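Local coordinates for uncharacterized protein Atu1656 (Agrobacterium tumefaciens, PDB 2OJH) that is of unknown function but belongs to the TolB family and folds as a six-bladed beta-propeller, at residues 35-49 with 56-69. Numbering follows the deposited sequence. Where two conformers were deposited one is given.
Sequences RVVWQTPELFEAPNW and LLLNSEGLLYRLSL
The F44 ring lies between S60 and W38: S60 CB sits over the centre of one face, 3.6 Å from the ring centroid and 6° off its normal, and W38 CZ3 covers the opposite face. The edge of F44 brings CD2 to L58 CB, while CE2 comes 3.8 Å from Y65 CD1, the two rings tilted obliquely. With CG anti to the backbone N (chi1 -168°), the W38 indole is carried against F44 through CZ3 and against L67 CD2 through CE3, crossing L67 at about a right angle. Further along, L69 forks: CD2 rests against both methyls of V37, and CD1 comes 3.5 Å from W49 CE2. L56 CD2 packs over a face of the W49 indole. V37 and W38 of strand 33-40 thus meet L69 and L67 of the next sheet, joining two neighbouring propeller blades, the second opened by the hairpin of strands 45-49 and 55-60; I24 and I26 of strand 22-28 add to the packing.

Within the hairpin, N48 and L57 form a hydrogen-bonded antiparallel pair, N48 N to L57 O at 2.8 Å. The register slips by one residue before the next such pair, E45 with N59, a beta bulge that includes A46 and P47; L58 spans it, CD2 touching P47 CB and CD1 lying 3.3 Å from E45 O. On the face carrying N48 and N59, H90 bonds both asparagines through their OD1 atoms, and N88 and R245 hold E45 OE1.

At the type I' turn S60-L63, S60 OG donates to L43 O (2.7 Å) from above the carbonyl plane. One water links L43 O, E45 OE2 and E61 N; another joins L43 N to the E61 carboxylate and, in one conformer, to that of E42.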
loop_
_atom_site.group_PDB
_atom_site.type_symbol
_atom_site.label_atom_id
_atom_site.label_comp_id
_atom_site.label_asym_id
_atom_site.label_seq_id
_atom_site.Cartn_x
_atom_site.Cartn_y
_atom_site.Cartn_z
ATOM N N ARG A 35 14.859 -6.199 11.203
ATOM C CA ARG A 35 16.144 -5.601 10.851
ATOM C C ARG A 35 15.939 -4.158 10.380
ATOM O O ARG A 35 14.894 -3.847 9.813
ATOM C CB ARG A 35 16.869 -6.444 9.790
ATOM C CG ARG A 35 17.027 -5.815 8.402
ATOM C CD ARG A 35 18.097 -6.556 7.619
ATOM N NE ARG A 35 18.777 -5.732 6.619
ATOM C CZ ARG A 35 18.672 -5.897 5.303
ATOM N NH1 ARG A 35 19.345 -5.095 4.473
ATOM N NH2 ARG A 35 17.894 -6.854 4.809
ATOM N N VAL A 36 16.944 -3.310 10.604
ATOM C CA VAL A 36 16.925 -1.920 10.152
ATOM C C VAL A 36 17.719 -1.855 8.841
ATOM O O VAL A 36 18.920 -2.179 8.801
ATOM C CB VAL A 36 17.560 -1.004 11.208
ATOM C CG1 VAL A 36 17.666 0.437 10.699
ATOM C CG2 VAL A 36 16.789 -1.084 12.534
ATOM N N VAL A 37 17.042 -1.462 7.768
ATOM C CA VAL A 37 17.684 -1.282 6.476
ATOM C C VAL A 37 18.382 0.069 6.392
ATOM O O VAL A 37 19.510 0.156 5.919
ATOM C CB VAL A 37 16.651 -1.380 5.338
ATOM C CG1 VAL A 37 17.344 -1.263 3.984
ATOM C CG2 VAL A 37 15.948 -2.706 5.427
ATOM N N TRP A 38 17.707 1.124 6.839
ATOM C CA TRP A 38 18.236 2.484 6.692
ATOM C C TRP A 38 17.459 3.444 7.580
ATOM O O TRP A 38 16.228 3.359 7.637
ATOM C CB TRP A 38 18.068 2.928 5.236
ATOM C CG TRP A 38 18.808 4.163 4.886
ATOM C CD1 TRP A 38 20.161 4.364 4.964
ATOM C CD2 TRP A 38 18.247 5.362 4.366
ATOM N NE1 TRP A 38 20.468 5.640 4.538
ATOM C CE2 TRP A 38 19.314 6.270 4.156
ATOM C CE3 TRP A 38 16.949 5.759 4.043
ATOM C CZ2 TRP A 38 19.121 7.555 3.639
ATOM C CZ3 TRP A 38 16.748 7.060 3.512
ATOM C CH2 TRP A 38 17.835 7.941 3.338
ATOM N N GLN A 39 18.175 4.340 8.268
ATOM C CA GLN A 39 17.555 5.430 9.024
ATOM C C GLN A 39 17.951 6.741 8.410
ATOM O O GLN A 39 19.065 6.873 7.872
ATOM C CB GLN A 39 17.935 5.385 10.501
ATOM C CG GLN A 39 17.530 4.050 11.149
ATOM C CD GLN A 39 17.600 4.078 12.639
ATOM O OE1 GLN A 39 18.390 4.834 13.220
ATOM N NE2 GLN A 39 16.792 3.226 13.287
ATOM N N THR A 40 17.052 7.724 8.480
ATOM C CA THR A 40 17.296 9.036 7.871
ATOM C C THR A 40 16.563 10.131 8.634
ATOM O O THR A 40 15.509 9.869 9.209
ATOM C CB THR A 40 16.885 9.051 6.365
ATOM O OG1 THR A 40 17.021 10.374 5.813
ATOM C CG2 THR A 40 15.472 8.566 6.182
ATOM N N PRO A 41 17.132 11.350 8.656
ATOM C CA PRO A 41 16.379 12.509 9.165
ATOM C C PRO A 41 15.287 13.001 8.193
ATOM O O PRO A 41 14.489 13.851 8.554
ATOM C CB PRO A 41 17.467 13.569 9.360
ATOM C CG PRO A 41 18.469 13.239 8.305
ATOM C CD PRO A 41 18.493 11.733 8.241
ATOM N N GLU A 42 15.261 12.451 6.985
ATOM C CA GLU A 42 14.217 12.762 6.018
ATOM C C GLU A 42 12.954 11.946 6.294
ATOM O O GLU A 42 12.968 11.016 7.112
ATOM C CB GLU A 42 14.718 12.505 4.592
ATOM C CG GLU A 42 16.057 13.185 4.276
ATOM C CD GLU A 42 15.963 14.702 4.206
ATOM O OE1 GLU A 42 14.878 15.234 3.889
ATOM O OE2 GLU A 42 16.984 15.371 4.463
ATOM N N LEU A 43 11.866 12.305 5.616
ATOM C CA LEU A 43 10.605 11.575 5.737
ATOM C C LEU A 43 10.455 10.648 4.532
ATOM O O LEU A 43 10.255 11.112 3.397
ATOM C CB LEU A 43 9.439 12.572 5.816
ATOM C CG LEU A 43 8.077 12.049 6.270
ATOM C CD1 LEU A 43 8.128 11.683 7.740
ATOM C CD2 LEU A 43 7.046 13.140 6.036
ATOM N N PHE A 44 10.615 9.346 4.770
ATOM C CA PHE A 44 10.511 8.350 3.716
ATOM C C PHE A 44 9.309 7.502 4.050
ATOM O O PHE A 44 9.026 7.272 5.236
ATOM C CB PHE A 44 11.765 7.479 3.642
ATOM C CG PHE A 44 12.799 8.006 2.710
ATOM C CD1 PHE A 44 13.482 9.188 2.999
ATOM C CD2 PHE A 44 13.054 7.348 1.513
ATOM C CE1 PHE A 44 14.441 9.690 2.131
ATOM C CE2 PHE A 44 14.013 7.854 0.628
ATOM C CZ PHE A 44 14.696 9.023 0.938
ATOM N N GLU A 45 8.603 7.039 3.017
ATOM C CA GLU A 45 7.280 6.446 3.222
ATOM C C GLU A 45 6.998 5.216 2.392
ATOM O O GLU A 45 7.492 5.090 1.280
ATOM C CB GLU A 45 6.193 7.517 2.947
ATOM C CG GLU A 45 6.338 8.737 3.890
ATOM C CD GLU A 45 5.226 9.739 3.785
ATOM O OE1 GLU A 45 4.173 9.508 4.416
ATOM O OE2 GLU A 45 5.424 10.796 3.125
ATOM N N ALA A 46 6.179 4.319 2.940
ATOM C CA ALA A 46 5.417 3.358 2.093
ATOM C C ALA A 46 6.231 2.445 1.164
ATOM O O ALA A 46 6.135 2.509 -0.087
ATOM C CB ALA A 46 4.291 4.116 1.305
ATOM N N PRO A 47 7.049 1.563 1.767
ATOM C CA PRO A 47 7.908 0.711 0.934
ATOM C C PRO A 47 7.133 -0.384 0.161
ATOM O O PRO A 47 6.217 -1.019 0.721
ATOM C CB PRO A 47 8.860 0.083 1.968
ATOM C CG PRO A 47 8.058 0.040 3.242
ATOM C CD PRO A 47 7.232 1.312 3.211
ATOM N N ASN A 48 7.498 -0.561 -1.113
ATOM C CA ASN A 48 7.253 -1.801 -1.869
ATOM C C ASN A 48 8.536 -2.632 -1.862
ATOM O O ASN A 48 9.632 -2.105 -1.656
ATOM C CB ASN A 48 7.014 -1.522 -3.376
ATOM C CG ASN A 48 5.884 -0.559 -3.651
ATOM O OD1 ASN A 48 6.082 0.431 -4.346
ATOM N ND2 ASN A 48 4.693 -0.832 -3.119
ATOM N N TRP A 49 8.402 -3.930 -2.136
ATOM C CA TRP A 49 9.550 -4.810 -2.206
ATOM C C TRP A 49 9.594 -5.383 -3.593
ATOM O O TRP A 49 8.597 -5.951 -4.047
ATOM C CB TRP A 49 9.374 -5.935 -1.186
ATOM C CG TRP A 49 10.649 -6.657 -0.768
ATOM C CD1 TRP A 49 11.681 -7.107 -1.577
ATOM C CD2 TRP A 49 10.984 -7.054 0.570
ATOM N NE1 TRP A 49 12.626 -7.769 -0.806
ATOM C CE2 TRP A 49 12.216 -7.750 0.510
ATOM C CE3 TRP A 49 10.335 -6.915 1.816
ATOM C CZ2 TRP A 49 12.838 -8.280 1.663
ATOM C CZ3 TRP A 49 10.955 -7.434 2.954
ATOM C CH2 TRP A 49 12.190 -8.114 2.866
ATOM N N LEU A 56 13.970 -2.136 -2.120
ATOM C CA LEU A 56 12.721 -1.521 -1.717
ATOM C C LEU A 56 12.473 -0.251 -2.517
ATOM O O LEU A 56 13.417 0.483 -2.854
ATOM C CB LEU A 56 12.701 -1.184 -0.211
ATOM C CG LEU A 56 13.015 -2.334 0.754
ATOM C CD1 LEU A 56 13.135 -1.787 2.166
ATOM C CD2 LEU A 56 11.973 -3.464 0.699
ATOM N N LEU A 57 11.197 -0.004 -2.809
ATOM C CA LEU A 57 10.766 1.219 -3.477
ATOM C C LEU A 57 9.981 2.101 -2.493
ATOM O O LEU A 57 8.918 1.700 -1.957
ATOM C CB LEU A 57 9.965 0.897 -4.743
ATOM C CG LEU A 57 9.593 2.080 -5.650
ATOM C CD1 LEU A 57 10.814 2.602 -6.405
ATOM C CD2 LEU A 57 8.480 1.644 -6.607
ATOM N N LEU A 58 10.536 3.278 -2.218
ATOM C CA LEU A 58 9.961 4.216 -1.243
ATOM C C LEU A 58 9.660 5.567 -1.900
ATOM O O LEU A 58 10.288 5.944 -2.891
ATOM C CB LEU A 58 10.967 4.509 -0.116
ATOM C CG LEU A 58 11.310 3.550 1.040
ATOM C CD1 LEU A 58 10.325 3.542 2.172
ATOM C CD2 LEU A 58 11.692 2.125 0.586
ATOM N N ASN A 59 8.746 6.333 -1.314
ATOM C CA ASN A 59 8.664 7.742 -1.711
ATOM C C ASN A 59 9.106 8.687 -0.605
ATOM O O ASN A 59 8.979 8.395 0.602
ATOM C CB ASN A 59 7.264 8.124 -2.232
ATOM C CG ASN A 59 6.190 7.886 -1.201
ATOM O OD1 ASN A 59 5.842 6.749 -0.921
ATOM N ND2 ASN A 59 5.679 8.955 -0.623
ATOM N N SER A 60 9.572 9.849 -1.037
ATOM C CA SER A 60 9.921 10.913 -0.124
ATOM C C SER A 60 9.785 12.260 -0.826
ATOM O O SER A 60 10.434 12.518 -1.858
ATOM C CB SER A 60 11.350 10.720 0.389
ATOM O OG SER A 60 11.717 11.770 1.274
ATOM N N GLU A 61 8.942 13.110 -0.245
ATOM C CA GLU A 61 8.761 14.493 -0.708
ATOM C C GLU A 61 8.419 14.558 -2.199
ATOM O O GLU A 61 8.946 15.397 -2.935
ATOM C CB GLU A 61 9.999 15.343 -0.377
ATOM C CG GLU A 61 10.418 15.297 1.092
ATOM C CD GLU A 61 9.439 16.006 2.027
ATOM O OE1 GLU A 61 8.647 16.850 1.543
ATOM O OE2 GLU A 61 9.460 15.734 3.255
ATOM N N GLY A 62 7.550 13.644 -2.630
ATOM C CA GLY A 62 7.043 13.611 -4.003
ATOM C C GLY A 62 7.853 12.835 -5.030
ATOM O O GLY A 62 7.432 12.710 -6.191
ATOM N N LEU A 63 9.007 12.318 -4.615
ATOM C CA LEU A 63 9.907 11.582 -5.497
ATOM C C LEU A 63 9.994 10.122 -5.110
ATOM O O LEU A 63 9.731 9.766 -3.951
ATOM C CB LEU A 63 11.297 12.203 -5.467
ATOM C CG LEU A 63 11.404 13.657 -5.989
ATOM C CD1 LEU A 63 12.848 14.119 -5.861
ATOM C CD2 LEU A 63 10.956 13.786 -7.451
ATOM N N LEU A 64 10.345 9.269 -6.072
ATOM C CA LEU A 64 10.495 7.836 -5.777
ATOM C C LEU A 64 11.968 7.450 -5.685
ATOM O O LEU A 64 12.790 7.943 -6.466
ATOM C CB LEU A 64 9.873 6.976 -6.877
ATOM C CG LEU A 64 8.390 6.673 -6.922
ATOM C CD1 LEU A 64 8.238 5.661 -8.041
ATOM C CD2 LEU A 64 7.928 6.073 -5.605
ATOM N N TYR A 65 12.276 6.520 -4.777
ATOM C CA TYR A 65 13.648 6.046 -4.578
ATOM C C TYR A 65 13.758 4.526 -4.446
ATOM O O TYR A 65 12.931 3.892 -3.779
ATOM C CB TYR A 65 14.238 6.665 -3.304
ATOM C CG TYR A 65 14.346 8.162 -3.321
ATOM C CD1 TYR A 65 13.271 8.960 -2.953
ATOM C CD2 TYR A 65 15.540 8.784 -3.668
ATOM C CE1 TYR A 65 13.369 10.362 -2.968
ATOM C CE2 TYR A 65 15.653 10.180 -3.663
ATOM C CZ TYR A 65 14.555 10.954 -3.318
ATOM O OH TYR A 65 14.638 12.328 -3.314
ATOM N N ARG A 66 14.807 3.953 -5.038
ATOM C CA ARG A 66 15.156 2.548 -4.787
ATOM C C ARG A 66 16.229 2.458 -3.684
ATOM O O ARG A 66 17.222 3.193 -3.714
ATOM C CB ARG A 66 15.685 1.873 -6.062
ATOM C CG ARG A 66 14.710 1.846 -7.228
ATOM C CD ARG A 66 15.312 1.154 -8.448
ATOM N NE ARG A 66 14.716 1.679 -9.684
ATOM C CZ ARG A 66 15.215 2.700 -10.400
ATOM N NH1 ARG A 66 14.604 3.102 -11.519
ATOM N NH2 ARG A 66 16.319 3.337 -10.001
ATOM N N LEU A 67 16.018 1.566 -2.716
ATOM C CA LEU A 67 17.014 1.281 -1.676
ATOM C C LEU A 67 17.400 -0.191 -1.757
ATOM O O LEU A 67 16.563 -1.063 -1.475
ATOM C CB LEU A 67 16.452 1.575 -0.294
ATOM C CG LEU A 67 16.295 3.027 0.163
ATOM C CD1 LEU A 67 15.232 3.828 -0.630
ATOM C CD2 LEU A 67 15.905 2.969 1.626
ATOM N N SER A 68 18.640 -0.456 -2.170
ATOM C CA SER A 68 19.128 -1.824 -2.323
ATOM C C SER A 68 19.246 -2.545 -0.986
ATOM O O SER A 68 19.722 -1.981 -0.012
ATOM C CB SER A 68 20.477 -1.840 -3.031
ATOM O OG SER A 68 20.873 -3.174 -3.260
ATOM N N LEU A 69 18.814 -3.797 -0.968
ATOM C CA LEU A 69 18.856 -4.628 0.245
ATOM C C LEU A 69 20.197 -5.344 0.464
ATOM O O LEU A 69 20.440 -5.887 1.539
ATOM C CB LEU A 69 17.692 -5.616 0.262
ATOM C CG LEU A 69 16.344 -4.923 0.521
ATOM C CD1 LEU A 69 15.228 -5.886 0.313
ATOM C CD2 LEU A 69 16.274 -4.324 1.933
HETATM O O HOH W 1 11.975 14.857 4.207
HETATM O O HOH W 2 7.961 12.315 2.310
#